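Local coordinates for metallo-beta-lactamase FIM-1 (Pseudomonas aeruginosa, PDB 6V3Q), which probably hydrolyses the amide bond of beta-lactam antibiotics with the help of zinc, yielding substituted beta-amino acids and thereby conferring resistance, at residues 80-85 and 108-113; 100-105 and 116-121. All blocks are in the same frame, centred on the assembly; numbering follows the deposited sequence. Where two conformers were deposited one is given.

The two contacts are neighbours, with centres about 10 Å apart on the same side of the chain's centre, and their segments alternate along the chain in the order 80-85, 100-105, 108-113, 116-121. Contact 1 joins the zinc-binding loop that follows strand 74-78 to the loop after helix 104-108. Contact 2 pairs strand 99-102 with strand 120-121, the outermost strand at that end of the seven-stranded mixed sheet. Helix 104-108 and the loop after it connect the two strands of contact 2, and the packing of Ala110 CB on Pro117 CA at 4.0 Å joins both contacts directly. The zinc-binding loop is thus packed against the connection between two neighbouring strands of the sheet.

Contact 1: 80-85 and 108-113; sequences THAHDD and RMAPQN. With ZN (zinc ion), chain C.
The HxHxD zinc-binding motif of metallo-beta-lactamases, here running from His81 to Asp85, meets residues 108-113 mainly through Ala82, the residue between its first two histidines. Ala82 turns its methyl group outward from the metal, where CB lies 3.8 Å from Met109 CG and 4.5 Å from Ala110 CB. Met109 makes this touch with the root of its chain: CG sits between the backbone N and the carbonyl carbon (chi1 70°), next to the Ala82 methyl, and the Met109 side chain also touches Arg147.

The backbone carbonyl of the same residue has a polar partner too. Asn113 ND2 reaches Ala82 O at 3.0 Å, a weak hydrogen bond because the N-H...O angle is only 129°. The amide nitrogen also approaches the edge of the His83 ring, near its plane, with ND2 4.4 Å from CD2. From outside the two segments Asp148 accepts a hydrogen bond from Ala82 N, which leaves the alanine held by polar partners at both its N and its O.

On the metal side, the two histidines use different nitrogens: His81 binds the zinc ion through NE2 at 2.2 Å and His83 through ND1 at 2.1 Å, with His145 supplying the third histidine ligand. The His83 ND1 atom lies in the plane of the His81 ring, at its edge. The far nitrogen of His83, NE2, is hydrogen-bonded to Asp179, a second-shell carboxylate which, with the ND1-zinc bond, holds the ring's rotation and probably makes it a stronger donor to the metal. Asp85 OD1 stays 4.1 Å from the zinc, too far for a bond. Zinc held by three histidines, two of them from HxHxD, forms the first metal site of class B1 metallo-beta-lactamases.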
loop_
_atom_site.group_PDB
_atom_site.type_symbol
_atom_site.label_atom_id
_atom_site.label_comp_id
_atom_site.label_asym_id
_atom_site.label_seq_id
_atom_site.Cartn_x
_atom_site.Cartn_y
_atom_site.Cartn_z
ATOM N N THR A 80 5.112 -12.744 17.402
ATOM C CA THR A 80 6.291 -13.322 16.772
ATOM C C THR A 80 7.516 -12.411 16.803
ATOM O O THR A 80 8.640 -12.919 16.734
ATOM C CB THR A 80 5.972 -13.721 15.327
ATOM O OG1 THR A 80 5.506 -12.579 14.599
ATOM C CG2 THR A 80 4.896 -14.799 15.311
ATOM N N HIS A 81 7.339 -11.094 16.908
ATOM C CA HIS A 81 8.456 -10.188 17.169
ATOM C C HIS A 81 7.895 -8.821 17.537
ATOM O O HIS A 81 6.686 -8.584 17.465
ATOM C CB HIS A 81 9.426 -10.093 15.984
ATOM C CG HIS A 81 8.856 -9.422 14.775
ATOM N ND1 HIS A 81 7.931 -10.026 13.950
ATOM C CD2 HIS A 81 9.105 -8.206 14.234
ATOM C CE1 HIS A 81 7.626 -9.207 12.960
ATOM N NE2 HIS A 81 8.324 -8.096 13.108
ATOM N N ALA A 82 8.795 -7.926 17.937
ATOM C CA ALA A 82 8.411 -6.644 18.526
ATOM C C ALA A 82 8.454 -5.533 17.477
ATOM O O ALA A 82 9.267 -4.610 17.522
ATOM C CB ALA A 82 9.307 -6.325 19.718
ATOM N N HIS A 83 7.544 -5.647 16.517
ATOM C CA HIS A 83 7.200 -4.574 15.596
ATOM C C HIS A 83 5.703 -4.318 15.699
ATOM O O HIS A 83 4.953 -5.128 16.249
ATOM C CB HIS A 83 7.608 -4.913 14.156
ATOM C CG HIS A 83 9.049 -4.633 13.861
ATOM N ND1 HIS A 83 9.659 -5.020 12.688
ATOM C CD2 HIS A 83 9.999 -3.995 14.585
ATOM C CE1 HIS A 83 10.923 -4.637 12.703
ATOM N NE2 HIS A 83 11.156 -4.013 13.843
ATOM N N ASP A 84 5.259 -3.174 15.170
ATOM C CA ASP A 84 3.883 -2.750 15.406
ATOM C C ASP A 84 2.849 -3.532 14.603
ATOM O O ASP A 84 1.657 -3.439 14.914
ATOM C CB ASP A 84 3.715 -1.252 15.127
ATOM C CG ASP A 84 4.410 -0.806 13.860
ATOM O OD1 ASP A 84 4.106 -1.357 12.780
ATOM O OD2 ASP A 84 5.255 0.111 13.945
ATOM N N ASP A 85 3.250 -4.300 13.591
ATOM C CA ASP A 85 2.274 -5.162 12.936
ATOM C C ASP A 85 2.046 -6.460 13.696
ATOM O O ASP A 85 1.094 -7.185 13.383
ATOM C CB ASP A 85 2.696 -5.466 11.496
ATOM C CG ASP A 85 4.105 -6.005 11.397
ATOM O OD1 ASP A 85 4.951 -5.638 12.240
ATOM O OD2 ASP A 85 4.368 -6.793 10.465
ATOM N N ARG A 108 11.814 -7.141 25.884
ATOM C CA ARG A 108 12.804 -6.161 26.315
ATOM C C ARG A 108 12.871 -4.966 25.370
ATOM O O ARG A 108 13.058 -3.829 25.817
ATOM C CB ARG A 108 14.177 -6.822 26.432
ATOM C CG ARG A 108 14.299 -7.822 27.571
ATOM C CD ARG A 108 15.741 -8.259 27.725
ATOM N NE ARG A 108 16.271 -8.783 26.471
ATOM C CZ ARG A 108 17.564 -8.856 26.176
ATOM N NH1 ARG A 108 18.475 -8.432 27.042
ATOM N NH2 ARG A 108 17.950 -9.349 25.007
ATOM N N MET A 109 12.719 -5.197 24.068
ATOM C CA MET A 109 12.856 -4.142 23.071
ATOM C C MET A 109 11.521 -3.559 22.623
ATOM O O MET A 109 11.501 -2.724 21.712
ATOM C CB MET A 109 13.624 -4.664 21.852
ATOM C CG MET A 109 12.859 -5.676 21.017
ATOM S SD MET A 109 13.765 -6.166 19.531
ATOM C CE MET A 109 15.195 -6.962 20.247
ATOM N N ALA A 110 10.415 -3.968 23.235
ATOM C CA ALA A 110 9.107 -3.411 22.906
ATOM C C ALA A 110 8.965 -1.970 23.400
ATOM O O ALA A 110 8.429 -1.130 22.664
ATOM C CB ALA A 110 7.985 -4.290 23.470
ATOM N N PRO A 111 9.407 -1.631 24.626
ATOM C CA PRO A 111 9.343 -0.218 25.048
ATOM C C PRO A 111 10.070 0.753 24.128
ATOM O O PRO A 111 9.562 1.853 23.877
ATOM C CB PRO A 111 9.980 -0.250 26.443
ATOM C CG PRO A 111 9.661 -1.593 26.952
ATOM C CD PRO A 111 9.753 -2.507 25.765
ATOM N N GLN A 112 11.250 0.373 23.625
ATOM C CA GLN A 112 11.999 1.255 22.734
ATOM C C GLN A 112 11.260 1.478 21.420
ATOM O O GLN A 112 11.297 2.578 20.857
ATOM C CB GLN A 112 13.391 0.678 22.473
ATOM C CG GLN A 112 14.389 0.914 23.595
ATOM C CD GLN A 112 15.444 1.936 23.225
ATOM O OE1 GLN A 112 15.927 1.962 22.093
ATOM N NE2 GLN A 112 15.803 2.789 24.178
ATOM N N ASN A 113 10.580 0.448 20.919
ATOM C CA ASN A 113 9.840 0.534 19.669
ATOM C C ASN A 113 8.442 1.109 19.850
ATOM O O ASN A 113 7.617 0.991 18.938
ATOM C CB ASN A 113 9.754 -0.846 19.011
ATOM C CG ASN A 113 11.109 -1.368 18.578
ATOM O OD1 ASN A 113 12.014 -0.592 18.270
ATOM N ND2 ASN A 113 11.257 -2.686 18.551
HETATM ZN ZN ZN C . 8.887 -6.647 11.531
#

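Contact 2: 100-105 and 116-121; sequences TYAAAD and TPAEHD
With OG1 placed between its backbone N and carbonyl carbon (chi1 62°), the Thr100 hydroxyl faces the turn before strand 120-121 and accepts a nearly straight hydrogen bond from Glu119 N, OG1 to N 2.8 Å. The contact closes the beta-alpha-beta unit of strand 99-102, helix 104-108 and strand 120-121, its two strands running parallel at the edge of the sheet. Their ladder is made by His120 N to Thr100 O at 3.1 Å and Ala102 N to His120 O at 3.2 Å.

The extended Glu119 side chain crosses that of Thr100 at about a right angle. One water joins them, accepting from Thr100 N and OG1 and donating to Glu119 OE1. On one face of the sheet the Tyr101 and His120 rings meet obliquely, centroids 5.3 Å apart and planes at 32°, and His120 ND1, above the rim of the tyrosine ring, is buried without a polar partner. The other face carries Ala102, whose CB touches Ala118 CB at 3.6 Å. Asp121 OD1 takes a hydrogen bond from Asn107 ND2 in helix 104-108, while OD2 lies 3.8 Å from Ala104 CB at the start of that helix.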
loop_
_atom_site.group_PDB
_atom_site.type_symbol
_atom_site.label_atom_id
_atom_site.label_comp_id
_atom_site.label_asym_id
_atom_site.label_seq_id
_atom_site.Cartn_x
_atom_site.Cartn_y
_atom_site.Cartn_z
ATOM N N THR A 100 -0.821 -12.992 27.707
ATOM C CA THR A 100 0.018 -12.663 26.564
ATOM C C THR A 100 1.431 -13.195 26.764
ATOM O O THR A 100 1.984 -13.122 27.867
ATOM C CB THR A 100 0.056 -11.152 26.333
ATOM O OG1 THR A 100 0.637 -10.506 27.473
ATOM C CG2 THR A 100 -1.351 -10.617 26.120
ATOM N N TYR A 101 2.008 -13.726 25.689
ATOM C CA TYR A 101 3.356 -14.272 25.697
ATOM C C TYR A 101 4.169 -13.667 24.560
ATOM O O TYR A 101 3.633 -13.324 23.503
ATOM C CB TYR A 101 3.359 -15.799 25.540
ATOM C CG TYR A 101 2.711 -16.568 26.668
ATOM C CD1 TYR A 101 3.480 -17.156 27.662
ATOM C CD2 TYR A 101 1.334 -16.727 26.726
ATOM C CE1 TYR A 101 2.892 -17.871 28.691
ATOM C CE2 TYR A 101 0.737 -17.438 27.748
ATOM C CZ TYR A 101 1.522 -18.009 28.728
ATOM O OH TYR A 101 0.930 -18.718 29.749
ATOM N N ALA A 102 5.474 -13.555 24.786
ATOM C CA ALA A 102 6.409 -13.178 23.736
ATOM C C ALA A 102 7.798 -13.634 24.148
ATOM O O ALA A 102 8.047 -13.944 25.317
ATOM C CB ALA A 102 6.392 -11.670 23.467
ATOM N N ALA A 103 8.699 -13.682 23.169
ATOM C CA ALA A 103 10.092 -13.988 23.458
ATOM C C ALA A 103 10.662 -12.949 24.414
ATOM O O ALA A 103 10.268 -11.780 24.385
ATOM C CB ALA A 103 10.909 -14.020 22.166
ATOM N N ALA A 104 11.575 -13.389 25.287
ATOM C CA ALA A 104 12.158 -12.475 26.265
ATOM C C ALA A 104 12.778 -11.268 25.578
ATOM O O ALA A 104 12.637 -10.132 26.047
ATOM C CB ALA A 104 13.199 -13.204 27.116
ATOM N N ASP A 105 13.437 -11.494 24.442
ATOM C CA ASP A 105 14.024 -10.394 23.690
ATOM C C ASP A 105 12.954 -9.467 23.127
ATOM O O ASP A 105 13.159 -8.250 23.051
ATOM C CB ASP A 105 14.898 -10.941 22.565
ATOM C CG ASP A 105 15.891 -9.922 22.061
ATOM O OD1 ASP A 105 16.119 -8.918 22.772
ATOM O OD2 ASP A 105 16.447 -10.123 20.962
ATOM N N THR A 116 3.669 -1.913 23.676
ATOM C CA THR A 116 3.396 -2.490 24.986
ATOM C C THR A 116 3.962 -3.904 25.041
ATOM O O THR A 116 3.687 -4.708 24.146
ATOM C CB THR A 116 1.896 -2.519 25.268
ATOM O OG1 THR A 116 1.375 -1.185 25.248
ATOM C CG2 THR A 116 1.621 -3.147 26.629
ATOM N N PRO A 117 4.755 -4.238 26.055
ATOM C CA PRO A 117 5.322 -5.586 26.130
ATOM C C PRO A 117 4.265 -6.618 26.490
ATOM O O PRO A 117 3.194 -6.303 27.014
ATOM C CB PRO A 117 6.375 -5.465 27.237
ATOM C CG PRO A 117 5.858 -4.364 28.107
ATOM C CD PRO A 117 5.200 -3.386 27.172
ATOM N N ALA A 118 4.584 -7.874 26.190
ATOM C CA ALA A 118 3.753 -8.969 26.655
ATOM C C ALA A 118 3.977 -9.195 28.147
ATOM O O ALA A 118 4.974 -8.757 28.727
ATOM C CB ALA A 118 4.049 -10.248 25.872
ATOM N N GLU A 119 3.026 -9.888 28.770
ATOM C CA GLU A 119 3.071 -10.058 30.216
ATOM C C GLU A 119 4.044 -11.152 30.638
ATOM O O GLU A 119 4.676 -11.039 31.695
ATOM C CB GLU A 119 1.669 -10.362 30.748
ATOM C CG GLU A 119 1.569 -10.401 32.260
ATOM C CD GLU A 119 0.183 -10.785 32.732
ATOM O OE1 GLU A 119 -0.654 -11.152 31.882
ATOM O OE2 GLU A 119 -0.070 -10.721 33.953
ATOM N N HIS A 120 4.186 -12.205 29.838
ATOM C CA HIS A 120 5.023 -13.344 30.185
ATOM C C HIS A 120 6.110 -13.544 29.139
ATOM O O HIS A 120 5.868 -13.381 27.937
ATOM C CB HIS A 120 4.192 -14.628 30.307
ATOM C CG HIS A 120 3.197 -14.602 31.425
ATOM N ND1 HIS A 120 1.839 -14.500 31.212
ATOM C CD2 HIS A 120 3.362 -14.670 32.767
ATOM C CE1 HIS A 120 1.211 -14.505 32.374
ATOM N NE2 HIS A 120 2.113 -14.607 33.334
ATOM N N ASP A 121 7.307 -13.895 29.606
ATOM C CA ASP A 121 8.372 -14.332 28.716
ATOM C C ASP A 121 8.201 -15.813 28.417
ATOM O O ASP A 121 7.955 -16.613 29.326
ATOM C CB ASP A 121 9.744 -14.082 29.343
ATOM C CG ASP A 121 10.029 -12.615 29.558
ATOM O OD1 ASP A 121 9.197 -11.782 29.147
ATOM O OD2 ASP A 121 11.088 -12.294 30.141
HETATM O O HOH W 1 -1.209 -11.025 29.390
#